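Local coordinates for histidine triad protein (Bacillus subtilis, PDB 1Y23), which is a zinc-bound dimer of the histidine triad (HIT) family that, like its relatives, probably binds nucleotides and hydrolyses nucleotide phosphoramidates or related compounds, at residues B[9-13]-B[14-18]; B[30-33]-B[34-38]; B[51-54]-B[55-58]. All coordinates share one frame; numbering follows the deposited sequence.

Contact 1. Residues B[9-13]-B[14-18]; sequences FCKII and AGDIP. With ZN (zinc ion), chain G.
The backbone N of Ala14 gives the shortest sound bond here, 2.8 Å to Cys10 O, and with it the helix makes its last ordinary i to i+4 link. One residue on, Gly15 swings to a positive phi of 77° and the chain leaves the helix. Its N makes a weak bond, 3.3 Å to Ile12 O. Lys11 O, in the final turn, accepts Ile17 N at 3.2 Å; that donor stands 54° out of the carbonyl plane, well off a lone pair, as the loop returns above that carbonyl. This is a glycine-ended C-terminus of the helix 8-13, leading towards the first strand of the HIT sheet, and the same short helix carries Cys10, one of the four zinc ligands and the second cysteine of the CxxC pair. Cys10 SG binds the zinc at 2.5 Å, and Cys7, His49 and His100 complete the four ligands; His100 is also the first histidine of the HIT motif. With SG anti to its carbonyl carbon (chi1 -87°), the thiolate is thrown to the metal side, while the returning loop meets the helix at Lys11 and Ile12. There Ile17 lies over two side chains at once. Its CD1 comes within 3.8 Å of Lys11 CB, touching the root of that chain, and its CB sits 4.0 Å from Ile12 CG1. The two isoleucines cross at a slant, Ile17 CG2 pressing on the same methylene. Lys11 bends at its last two torsions, which leaves NZ 4.3 Å from Asp16 OD2: opposite charges near each other, beyond salt-bridge distance, at an exposed part of the loop. On the inner side, Ile13 packs on Leu29 and Ile45 of the sheet, and Ile12 also reaches Ser19.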
# COMPACT_ATOMS: atom_id res chain seq x y z
N PHE B 9 -13.29 13.39 3.11
CA PHE B 9 -12.03 13.73 2.43
C PHE B 9 -12.21 14.79 1.34
O PHE B 9 -11.30 15.58 1.08
CB PHE B 9 -11.38 12.49 1.82
CG PHE B 9 -10.80 11.55 2.84
CD1 PHE B 9 -10.65 11.94 4.17
CD2 PHE B 9 -10.40 10.27 2.47
CE1 PHE B 9 -10.10 11.08 5.12
CE2 PHE B 9 -9.85 9.39 3.41
CZ PHE B 9 -9.70 9.79 4.73
N CYS B 10 -13.37 14.79 0.69
CA CYS B 10 -13.64 15.78 -0.33
C CYS B 10 -13.79 17.14 0.34
O CYS B 10 -13.41 18.17 -0.22
CB CYS B 10 -14.91 15.42 -1.12
SG CYS B 10 -14.62 14.31 -2.54
N LYS B 11 -14.33 17.15 1.56
CA LYS B 11 -14.51 18.39 2.30
C LYS B 11 -13.17 18.91 2.82
O LYS B 11 -13.01 20.11 3.03
CB LYS B 11 -15.49 18.19 3.46
CG LYS B 11 -16.81 17.56 3.04
CD LYS B 11 -17.82 17.58 4.16
CE LYS B 11 -18.54 18.93 4.22
NZ LYS B 11 -19.43 19.10 3.04
N ILE B 12 -12.22 18.01 3.04
CA ILE B 12 -10.89 18.42 3.49
C ILE B 12 -10.15 18.98 2.27
O ILE B 12 -9.36 19.91 2.39
CB ILE B 12 -10.08 17.24 4.07
CG1 ILE B 12 -10.73 16.75 5.37
CG2 ILE B 12 -8.64 17.67 4.32
CD1 ILE B 12 -10.07 15.51 5.98
N ILE B 13 -10.41 18.41 1.10
CA ILE B 13 -9.77 18.87 -0.13
C ILE B 13 -10.35 20.24 -0.49
O ILE B 13 -9.63 21.12 -0.95
CB ILE B 13 -10.05 17.89 -1.32
CG1 ILE B 13 -9.45 16.52 -1.02
CG2 ILE B 13 -9.46 18.44 -2.60
CD1 ILE B 13 -9.79 15.48 -2.05
N ALA B 14 -11.65 20.40 -0.25
CA ALA B 14 -12.37 21.63 -0.53
C ALA B 14 -12.17 22.68 0.57
O ALA B 14 -12.71 23.78 0.50
CB ALA B 14 -13.86 21.32 -0.69
N GLY B 15 -11.39 22.33 1.59
CA GLY B 15 -11.14 23.26 2.67
C GLY B 15 -12.25 23.44 3.69
O GLY B 15 -12.06 24.11 4.70
N ASP B 16 -13.42 22.85 3.44
CA ASP B 16 -14.55 22.97 4.37
C ASP B 16 -14.22 22.45 5.77
O ASP B 16 -14.85 22.85 6.75
CB ASP B 16 -15.78 22.22 3.85
CG ASP B 16 -16.29 22.77 2.53
OD1 ASP B 16 -16.49 24.00 2.42
OD2 ASP B 16 -16.52 21.95 1.61
N ILE B 17 -13.25 21.55 5.86
CA ILE B 17 -12.81 20.96 7.12
C ILE B 17 -11.30 21.18 7.23
O ILE B 17 -10.56 20.88 6.29
CB ILE B 17 -13.08 19.42 7.16
CG1 ILE B 17 -14.59 19.16 7.11
CG2 ILE B 17 -12.45 18.80 8.41
CD1 ILE B 17 -14.97 17.70 7.20
N PRO B 18 -10.82 21.69 8.37
CA PRO B 18 -9.39 21.95 8.56
C PRO B 18 -8.58 20.65 8.57
O PRO B 18 -9.10 19.59 8.90
CB PRO B 18 -9.35 22.66 9.91
CG PRO B 18 -10.46 21.99 10.65
CD PRO B 18 -11.57 21.97 9.61
ZN ZN G . -14.29 12.05 -1.64

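Contact 2. Residues B[30-33]-B[34-38]; sequences AFLD and ISQVT
Asp33 and Ser35 are held at two points: Asp33 OD1 accepts Ser35 N at 2.8 Å and Ser35 OG at 2.9 Å, the amide on the anti side and the hydroxyl on the syn side, both from the same face of the carboxylate. Asp33 CG lies anti to its backbone N (chi1 -175°), which carries OD1 forward over the turn. The Ser35 N bond makes an Asx turn, nested in the type I beta turn from Asp33 to Gln36 that follows strand 28-32. Asp33 O takes Gln36 N at 2.9 Å and Gln36 NE2 at 2.8 Å, from opposite faces of its plane. A bend at chi2 (-63°) folds the Gln36 amide back to it, with NE2 also 3.5 Å from Leu32 CD2. This side is buried, covered further by Tyr126 and Ser135 of the second subunit, while Gly40 N occupies Gln36 OE1. With an alanine at Asp33, Ser35 N and OG would probably lose the acceptor they share, leaving the Ser35 hydroxyl free to turn. The other flank is loose: unlike buried Leu32 and Gln36, Ile34 is exposed, its CB directed away from the strand segment.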
# COMPACT_ATOMS: atom_id res chain seq x y z
N ALA B 30 -1.98 15.39 0.83
CA ALA B 30 -1.56 14.57 1.95
C ALA B 30 -1.75 15.37 3.25
O ALA B 30 -1.53 16.58 3.29
CB ALA B 30 -0.10 14.17 1.79
N PHE B 31 -2.17 14.67 4.30
CA PHE B 31 -2.41 15.30 5.60
C PHE B 31 -2.41 14.27 6.73
O PHE B 31 -2.70 13.09 6.52
CB PHE B 31 -3.75 16.05 5.58
CG PHE B 31 -4.91 15.22 5.11
CD1 PHE B 31 -5.56 14.35 5.98
CD2 PHE B 31 -5.36 15.31 3.79
CE1 PHE B 31 -6.63 13.58 5.55
CE2 PHE B 31 -6.43 14.55 3.35
CZ PHE B 31 -7.07 13.68 4.23
N LEU B 32 -2.09 14.73 7.93
CA LEU B 32 -2.03 13.87 9.09
C LEU B 32 -3.38 13.23 9.43
O LEU B 32 -4.43 13.86 9.31
CB LEU B 32 -1.51 14.66 10.30
CG LEU B 32 -0.01 15.00 10.27
CD1 LEU B 32 0.36 15.90 11.45
CD2 LEU B 32 0.79 13.71 10.33
N ASP B 33 -3.36 11.96 9.83
CA ASP B 33 -4.60 11.28 10.22
C ASP B 33 -4.74 11.65 11.70
O ASP B 33 -3.83 11.40 12.49
CB ASP B 33 -4.47 9.76 10.08
CG ASP B 33 -5.78 9.02 10.37
OD1 ASP B 33 -6.48 9.40 11.33
OD2 ASP B 33 -6.12 8.06 9.64
N ILE B 34 -5.87 12.24 12.07
CA ILE B 34 -6.07 12.65 13.46
C ILE B 34 -6.04 11.49 14.44
O ILE B 34 -5.93 11.69 15.64
CB ILE B 34 -7.40 13.43 13.62
CG1 ILE B 34 -7.52 14.48 12.51
CG2 ILE B 34 -7.42 14.14 14.96
CD1 ILE B 34 -8.83 15.23 12.54
N SER B 35 -6.12 10.27 13.92
CA SER B 35 -6.08 9.06 14.75
C SER B 35 -4.65 8.83 15.23
O SER B 35 -4.42 8.23 16.29
CB SER B 35 -6.54 7.84 13.95
OG SER B 35 -7.85 8.02 13.44
N GLN B 36 -3.69 9.31 14.45
CA GLN B 36 -2.26 9.16 14.75
C GLN B 36 -1.90 7.81 15.36
O GLN B 36 -1.48 7.75 16.52
CB GLN B 36 -1.78 10.28 15.69
CG GLN B 36 -1.69 11.67 15.07
CD GLN B 36 -0.67 11.75 13.93
OE1 GLN B 36 0.54 11.55 14.12
NE2 GLN B 36 -1.16 12.04 12.73
N VAL B 37 -2.06 6.74 14.60
CA VAL B 37 -1.71 5.40 15.07
C VAL B 37 -0.30 5.48 15.63
O VAL B 37 0.05 4.81 16.60
CB VAL B 37 -1.75 4.38 13.92
CG1 VAL B 37 -0.71 3.30 14.14
CG2 VAL B 37 -3.13 3.75 13.84
N THR B 38 0.52 6.30 14.98
CA THR B 38 1.89 6.53 15.40
C THR B 38 2.16 7.99 15.05
O THR B 38 1.45 8.58 14.23
CB THR B 38 2.91 5.61 14.66
OG1 THR B 38 2.88 5.88 13.25
CG2 THR B 38 2.58 4.14 14.90

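Contact 3. Residues B[51-54]-B[55-58]; sequences ENVY and EFTD
The backbone from Val53 to Glu55 takes near-helical angles and makes a single short turn, loosely joined by weak bonds from Glu55 N to Asn52 O (3.3 Å) and from Phe56 N to Val53 O (3.4 Å), before Phe56 straightens out. This turn sits in the loop between strand 42-46 and helix 58-62 of the HIT fold, and it leads straight to Thr57, the N-cap of that helix, whose OG1 receives Leu60 N. Asn52 guards the start of the turn. Its CG stands between the backbone N and the carbonyl carbon (chi1 47°), which brings OD1 back over the chain, where it draws two weak bonds, from Tyr54 N at 3.1 Å and from Glu55 N at 3.4 Å. The same amide turns its ND2 to the edge of the Tyr54 ring, in the ring plane. Glu55 runs across Asn52 at about a right angle, its CG 3.5 Å from Asn52 OD1, and stretches out towards Glu51. There the carboxylate meets the Glu51 backbone, though OE1 is modelled only 2.4 Å from Glu51 N, so its exact position is doubtful. The two glutamates' carboxylates, turned 40° to each other, also bring like charges near one another at an exposed surface, a situation likely to be mildly unfavourable unless solvent screens it. The second subunit meets this turn: its Arg73 hydrogen-bonds to both Tyr54 O and Phe56 O, its Arg76 makes a cation-pi contact with Tyr54, and its Phe65 meets the Phe56 ring edge-to-face. Within the turn, Val53 O lies at the edge of the Phe56 ring, 3.4 Å from Phe56 CB, while Val53 CG2 touches Phe56 CD1 at 4.3 Å.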
# COMPACT_ATOMS: atom_id res chain seq x y z
N GLU B 51 -13.39 6.18 -5.39
CA GLU B 51 -13.82 5.36 -4.25
C GLU B 51 -12.79 4.41 -3.70
O GLU B 51 -12.58 4.32 -2.49
CB GLU B 51 -15.04 4.50 -4.61
CG GLU B 51 -16.39 5.18 -4.60
CD GLU B 51 -17.54 4.16 -4.67
OE1 GLU B 51 -18.70 4.58 -4.87
OE2 GLU B 51 -17.27 2.95 -4.50
N ASN B 52 -12.15 3.66 -4.60
CA ASN B 52 -11.20 2.66 -4.18
C ASN B 52 -10.08 2.46 -5.18
O ASN B 52 -10.03 3.13 -6.21
CB ASN B 52 -11.94 1.35 -3.95
CG ASN B 52 -12.87 1.02 -5.10
OD1 ASN B 52 -12.48 1.10 -6.27
ND2 ASN B 52 -14.10 0.64 -4.79
N VAL B 53 -9.21 1.50 -4.90
CA VAL B 53 -8.08 1.25 -5.79
C VAL B 53 -8.50 0.75 -7.17
O VAL B 53 -7.77 0.94 -8.14
CB VAL B 53 -7.08 0.26 -5.13
CG1 VAL B 53 -7.63 -1.16 -5.13
CG2 VAL B 53 -5.76 0.33 -5.84
N TYR B 54 -9.69 0.16 -7.27
CA TYR B 54 -10.21 -0.37 -8.54
C TYR B 54 -10.50 0.68 -9.61
O TYR B 54 -10.36 0.42 -10.81
CB TYR B 54 -11.50 -1.17 -8.31
CG TYR B 54 -11.36 -2.30 -7.32
CD1 TYR B 54 -12.10 -2.31 -6.14
CD2 TYR B 54 -10.49 -3.36 -7.57
CE1 TYR B 54 -11.98 -3.36 -5.22
CE2 TYR B 54 -10.36 -4.40 -6.65
CZ TYR B 54 -11.10 -4.39 -5.48
OH TYR B 54 -10.96 -5.41 -4.56
N GLU B 55 -10.93 1.86 -9.16
CA GLU B 55 -11.28 2.97 -10.05
C GLU B 55 -10.09 3.75 -10.61
O GLU B 55 -10.27 4.72 -11.36
CB GLU B 55 -12.22 3.95 -9.34
CG GLU B 55 -13.48 3.31 -8.77
CD GLU B 55 -14.48 4.34 -8.27
OE1 GLU B 55 -14.07 5.27 -7.53
OE2 GLU B 55 -15.69 4.22 -8.59
N PHE B 56 -8.88 3.33 -10.25
CA PHE B 56 -7.68 3.99 -10.73
C PHE B 56 -7.47 3.70 -12.21
O PHE B 56 -7.63 2.56 -12.65
CB PHE B 56 -6.44 3.49 -9.97
CG PHE B 56 -5.90 4.47 -8.97
CD1 PHE B 56 -5.98 4.20 -7.60
CD2 PHE B 56 -5.35 5.67 -9.38
CE1 PHE B 56 -5.51 5.13 -6.66
CE2 PHE B 56 -4.87 6.61 -8.46
CZ PHE B 56 -4.96 6.33 -7.10
N THR B 57 -7.14 4.74 -12.98
CA THR B 57 -6.81 4.60 -14.40
C THR B 57 -5.29 4.83 -14.40
O THR B 57 -4.75 5.31 -13.40
CB THR B 57 -7.44 5.71 -15.33
OG1 THR B 57 -7.00 7.01 -14.91
CG2 THR B 57 -8.97 5.64 -15.33
N ASP B 58 -4.63 4.50 -15.50
CA ASP B 58 -3.19 4.72 -15.59
C ASP B 58 -2.85 6.20 -15.46
O ASP B 58 -1.92 6.57 -14.75
CB ASP B 58 -2.64 4.17 -16.91
CG ASP B 58 -2.65 2.64 -16.96
OD1 ASP B 58 -2.83 2.01 -15.90
OD2 ASP B 58 -2.46 2.07 -18.06

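The three contacts follow one another along the chain, contact 1 at the end of helix 8-13, contact 2 at the end of strand 28-32 and contact 3 in the loop before helix 58-62. Contacts 1 and 2 have centres 15 Å apart and touch, since Phe31 CZ lies 3.9 Å from Ile12 CD1, so the zinc-bearing helix packs directly on the sheet. Contact 3 stands about 21 Å from contact 1 and about 23 Å from contact 2, centre to centre, and contacts 2 and 3 lie on opposite sides of the chain's centre. Both nevertheless meet the second subunit, which therefore engages the HIT fold at two well-separated places.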